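Local coordinates for protein Asp/Glu-specific dipeptidyl-peptidase (Flavobacterium psychrophilum, PDB 5JXF) that removes dipeptides from the N-terminus of oligopeptides as a serine peptidase of family S46, with strict specificity for Asp or Glu at the P1 position, at residues Y641-N655 against R697-D711. Numbering follows the deposited sequence.
Sequences YGENGKLPVCFIGTN and RNVMVDMRYVLFIVD
Strands 648-653 and 698-702 are antiparallel neighbours in an eight-stranded sheet of the chymotrypsin-like S46 fold, with F651 and M700 as a hydrogen-bonded pair. M700 CB lies over one face of the F651 ring, toward its rim, 4.1 Å from the centroid. M700 SD stands obliquely to the same ring, a Met-aromatic contact. On the other side of the sheet, V701 lies close to D237, by similarity a charge-relay residue. D702 OD1 caps helix 703-713 at R704 N through its anti lone pair. R704 grips D702 side-on: NE bonds to OD1, and NH2 makes a salt bridge to OD2 at 2.9 Å. P648 CG sits over the centre of one guanidinium face of R704. R704 NH1 forms a salt bridge with E643 OE2 at 3.0 Å, in the guanidinium plane but from above the carboxylate plane. The L707-F708 backbone covers one face of the Y641 ring, and D711 OD2, also paired with K717, lies in plane at its edge. L647 CD2 lies over the F708 ring, 3.5 Å from its centroid. V649 CG1 is anti to the backbone N (chi1 170°), which leaves CG2 over a Y705 face, 4.0 Å from the centroid.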
# COMPACT_ATOMS: atom_id res chain seq x y z
N TYR A 641 -0.62 -16.76 26.40
CA TYR A 641 -1.04 -16.55 25.02
C TYR A 641 0.10 -16.09 24.13
O TYR A 641 -0.06 -15.98 22.91
CB TYR A 641 -2.17 -15.53 24.98
CG TYR A 641 -3.20 -15.80 26.02
CD1 TYR A 641 -3.96 -16.96 25.98
CD2 TYR A 641 -3.38 -14.92 27.06
CE1 TYR A 641 -4.90 -17.22 26.96
CE2 TYR A 641 -4.31 -15.16 28.04
CZ TYR A 641 -5.07 -16.31 27.98
OH TYR A 641 -6.00 -16.54 28.96
N GLY A 642 1.25 -15.80 24.72
CA GLY A 642 2.39 -15.33 23.96
C GLY A 642 3.28 -16.42 23.40
O GLY A 642 3.22 -17.57 23.80
N GLU A 643 4.12 -16.04 22.44
CA GLU A 643 4.99 -16.97 21.75
C GLU A 643 6.37 -16.34 21.62
O GLU A 643 6.60 -15.55 20.70
CB GLU A 643 4.42 -17.30 20.36
CG GLU A 643 5.26 -18.26 19.53
CD GLU A 643 4.62 -18.55 18.18
OE1 GLU A 643 4.69 -17.68 17.28
OE2 GLU A 643 4.02 -19.65 18.03
N ASN A 644 7.28 -16.67 22.54
CA ASN A 644 8.61 -16.06 22.54
C ASN A 644 8.55 -14.53 22.61
O ASN A 644 9.31 -13.86 21.92
CB ASN A 644 9.42 -16.45 21.29
CG ASN A 644 9.41 -17.94 21.01
OD1 ASN A 644 9.26 -18.76 21.92
ND2 ASN A 644 9.57 -18.29 19.74
N GLY A 645 7.64 -13.98 23.42
CA GLY A 645 7.57 -12.54 23.59
C GLY A 645 6.75 -11.76 22.56
O GLY A 645 6.69 -10.53 22.62
N LYS A 646 6.12 -12.48 21.63
CA LYS A 646 5.28 -11.87 20.61
C LYS A 646 3.82 -12.37 20.73
O LYS A 646 3.60 -13.48 21.18
CB LYS A 646 5.83 -12.20 19.22
CG LYS A 646 7.34 -11.96 19.09
CD LYS A 646 7.84 -12.20 17.67
CE LYS A 646 7.08 -11.37 16.66
NZ LYS A 646 6.85 -9.98 17.17
N LEU A 647 2.85 -11.53 20.35
CA LEU A 647 1.45 -11.93 20.38
C LEU A 647 0.90 -12.10 18.98
O LEU A 647 0.70 -11.11 18.25
CB LEU A 647 0.61 -10.91 21.14
CG LEU A 647 -0.81 -11.35 21.48
CD1 LEU A 647 -0.78 -12.40 22.60
CD2 LEU A 647 -1.65 -10.16 21.88
N PRO A 648 0.68 -13.34 18.57
CA PRO A 648 0.04 -13.61 17.28
C PRO A 648 -1.31 -12.91 17.22
O PRO A 648 -1.96 -12.73 18.25
CB PRO A 648 -0.11 -15.13 17.27
CG PRO A 648 0.96 -15.60 18.20
CD PRO A 648 1.03 -14.58 19.28
N VAL A 649 -1.72 -12.48 16.04
CA VAL A 649 -2.98 -11.80 15.96
C VAL A 649 -3.87 -12.44 14.89
O VAL A 649 -5.02 -12.78 15.17
CB VAL A 649 -2.77 -10.30 15.69
CG1 VAL A 649 -4.07 -9.62 15.36
CG2 VAL A 649 -2.16 -9.65 16.91
N CYS A 650 -3.36 -12.60 13.67
CA CYS A 650 -4.11 -13.20 12.57
C CYS A 650 -3.23 -14.16 11.80
O CYS A 650 -2.00 -14.10 11.91
CB CYS A 650 -4.66 -12.14 11.60
SG CYS A 650 -5.76 -10.89 12.30
N PHE A 651 -3.86 -15.03 11.02
CA PHE A 651 -3.14 -15.83 10.03
C PHE A 651 -4.03 -16.17 8.84
O PHE A 651 -5.22 -15.86 8.83
CB PHE A 651 -2.55 -17.11 10.66
CG PHE A 651 -3.58 -18.12 11.14
CD1 PHE A 651 -4.15 -18.01 12.39
CD2 PHE A 651 -3.92 -19.21 10.35
CE1 PHE A 651 -5.08 -18.96 12.84
CE2 PHE A 651 -4.83 -20.16 10.80
CZ PHE A 651 -5.42 -20.03 12.04
N ILE A 652 -3.43 -16.77 7.81
CA ILE A 652 -4.14 -17.03 6.56
C ILE A 652 -3.83 -18.42 6.04
O ILE A 652 -2.75 -18.95 6.30
CB ILE A 652 -3.77 -16.01 5.44
CG1 ILE A 652 -2.25 -15.79 5.35
CG2 ILE A 652 -4.44 -14.68 5.68
CD1 ILE A 652 -1.80 -14.94 4.09
N GLY A 653 -4.77 -19.00 5.31
CA GLY A 653 -4.57 -20.30 4.70
C GLY A 653 -5.25 -20.47 3.35
O GLY A 653 -5.92 -19.58 2.84
N THR A 654 -5.06 -21.65 2.78
CA THR A 654 -5.60 -21.96 1.48
C THR A 654 -7.03 -22.53 1.54
O THR A 654 -7.44 -23.26 0.66
CB THR A 654 -4.70 -22.97 0.75
OG1 THR A 654 -4.59 -24.16 1.53
CG2 THR A 654 -3.31 -22.37 0.55
N ASN A 655 -7.79 -22.18 2.57
CA ASN A 655 -9.18 -22.62 2.65
C ASN A 655 -10.07 -21.77 1.75
O ASN A 655 -9.92 -20.56 1.68
CB ASN A 655 -9.69 -22.56 4.09
CG ASN A 655 -8.79 -23.27 5.06
OD1 ASN A 655 -8.78 -24.49 5.14
ND2 ASN A 655 -8.04 -22.49 5.84
N ARG A 697 -6.68 -16.72 -0.33
CA ARG A 697 -6.44 -17.10 1.05
C ARG A 697 -7.59 -16.64 1.92
O ARG A 697 -8.22 -15.62 1.65
CB ARG A 697 -5.12 -16.49 1.58
CG ARG A 697 -3.86 -16.88 0.85
CD ARG A 697 -3.45 -18.33 1.13
NE ARG A 697 -2.16 -18.66 0.51
CZ ARG A 697 -2.03 -19.07 -0.75
NH1 ARG A 697 -3.10 -19.18 -1.54
NH2 ARG A 697 -0.82 -19.35 -1.23
N ASN A 698 -7.85 -17.37 3.00
CA ASN A 698 -8.82 -16.89 3.95
C ASN A 698 -8.08 -16.29 5.14
O ASN A 698 -6.94 -16.68 5.41
CB ASN A 698 -9.79 -18.01 4.38
CG ASN A 698 -9.14 -19.03 5.33
OD1 ASN A 698 -8.13 -19.67 4.99
ND2 ASN A 698 -9.73 -19.18 6.51
N VAL A 699 -8.70 -15.33 5.81
CA VAL A 699 -8.09 -14.68 6.96
C VAL A 699 -8.80 -15.08 8.25
O VAL A 699 -10.03 -15.00 8.33
CB VAL A 699 -8.11 -13.15 6.81
CG1 VAL A 699 -7.13 -12.47 7.81
CG2 VAL A 699 -7.73 -12.79 5.38
N MET A 700 -8.00 -15.48 9.23
CA MET A 700 -8.47 -16.00 10.53
C MET A 700 -7.89 -15.24 11.70
O MET A 700 -6.70 -14.88 11.70
CB MET A 700 -8.10 -17.48 10.67
CG MET A 700 -8.93 -18.43 9.81
SD MET A 700 -8.01 -19.87 9.19
CE MET A 700 -6.83 -19.05 8.09
N VAL A 701 -8.70 -14.99 12.71
CA VAL A 701 -8.14 -14.48 13.96
C VAL A 701 -7.50 -15.66 14.67
O VAL A 701 -8.12 -16.71 14.81
CB VAL A 701 -9.18 -13.83 14.90
CG1 VAL A 701 -8.46 -12.99 15.96
CG2 VAL A 701 -10.20 -12.98 14.15
N ASP A 702 -6.26 -15.48 15.12
CA ASP A 702 -5.56 -16.47 15.94
C ASP A 702 -6.28 -16.62 17.29
O ASP A 702 -6.55 -15.61 17.92
CB ASP A 702 -4.09 -16.02 16.13
CG ASP A 702 -3.20 -17.12 16.63
OD1 ASP A 702 -3.49 -17.68 17.72
OD2 ASP A 702 -2.21 -17.44 15.92
N MET A 703 -6.58 -17.85 17.73
CA MET A 703 -7.36 -18.03 18.98
C MET A 703 -6.55 -17.53 20.19
O MET A 703 -7.13 -17.07 21.19
CB MET A 703 -7.79 -19.50 19.16
CG MET A 703 -9.17 -19.86 18.43
SD MET A 703 -10.43 -18.66 18.75
CE MET A 703 -10.61 -18.92 20.51
N ARG A 704 -5.23 -17.58 20.11
CA ARG A 704 -4.41 -16.96 21.16
C ARG A 704 -4.72 -15.46 21.36
O ARG A 704 -4.77 -14.99 22.49
CB ARG A 704 -2.92 -17.14 20.86
CG ARG A 704 -2.47 -18.59 21.05
CD ARG A 704 -1.05 -18.79 20.56
NE ARG A 704 -0.97 -18.63 19.12
CZ ARG A 704 0.15 -18.80 18.41
NH1 ARG A 704 1.28 -19.14 19.02
NH2 ARG A 704 0.13 -18.63 17.08
N TYR A 705 -4.96 -14.73 20.28
CA TYR A 705 -5.34 -13.31 20.38
C TYR A 705 -6.76 -13.12 20.93
O TYR A 705 -7.00 -12.20 21.71
CB TYR A 705 -5.22 -12.63 19.02
CG TYR A 705 -5.36 -11.11 19.08
CD1 TYR A 705 -4.57 -10.36 19.95
CD2 TYR A 705 -6.24 -10.44 18.26
CE1 TYR A 705 -4.69 -9.00 20.02
CE2 TYR A 705 -6.36 -9.08 18.31
CZ TYR A 705 -5.58 -8.36 19.19
OH TYR A 705 -5.72 -7.01 19.25
N VAL A 706 -7.69 -13.98 20.49
CA VAL A 706 -9.04 -13.95 21.04
C VAL A 706 -9.00 -14.08 22.56
O VAL A 706 -9.53 -13.25 23.30
CB VAL A 706 -9.92 -15.06 20.45
CG1 VAL A 706 -11.29 -15.08 21.14
CG2 VAL A 706 -10.05 -14.87 18.95
N LEU A 707 -8.34 -15.13 23.04
CA LEU A 707 -8.30 -15.39 24.48
C LEU A 707 -7.55 -14.27 25.23
O LEU A 707 -8.00 -13.82 26.28
CB LEU A 707 -7.66 -16.75 24.76
CG LEU A 707 -8.29 -17.99 24.14
CD1 LEU A 707 -7.44 -19.21 24.45
CD2 LEU A 707 -9.73 -18.21 24.63
N PHE A 708 -6.44 -13.81 24.66
CA PHE A 708 -5.74 -12.64 25.18
C PHE A 708 -6.69 -11.44 25.37
O PHE A 708 -6.66 -10.77 26.40
CB PHE A 708 -4.59 -12.23 24.25
CG PHE A 708 -3.89 -10.96 24.65
CD1 PHE A 708 -2.87 -10.98 25.60
CD2 PHE A 708 -4.24 -9.75 24.08
CE1 PHE A 708 -2.23 -9.81 25.98
CE2 PHE A 708 -3.59 -8.58 24.44
CZ PHE A 708 -2.58 -8.60 25.40
N ILE A 709 -7.54 -11.18 24.39
CA ILE A 709 -8.40 -10.03 24.49
C ILE A 709 -9.48 -10.27 25.57
O ILE A 709 -9.74 -9.40 26.40
CB ILE A 709 -9.04 -9.70 23.15
CG1 ILE A 709 -7.97 -9.19 22.19
CG2 ILE A 709 -10.14 -8.67 23.31
CD1 ILE A 709 -7.47 -7.79 22.54
N VAL A 710 -10.08 -11.46 25.56
CA VAL A 710 -11.04 -11.83 26.59
C VAL A 710 -10.43 -11.69 28.00
O VAL A 710 -11.06 -11.19 28.95
CB VAL A 710 -11.52 -13.29 26.39
CG1 VAL A 710 -12.41 -13.71 27.55
CG2 VAL A 710 -12.23 -13.43 25.05
N ASP A 711 -9.19 -12.12 28.10
CA ASP A 711 -8.53 -12.27 29.38
C ASP A 711 -7.78 -11.01 29.83
O ASP A 711 -8.19 -10.34 30.78
CB ASP A 711 -7.57 -13.46 29.30
CG ASP A 711 -6.94 -13.80 30.61
OD1 ASP A 711 -7.03 -12.99 31.56
OD2 ASP A 711 -6.34 -14.89 30.69
O HOH W 1 1.74 -19.45 22.24
O HOH W 2 -0.87 -16.41 13.81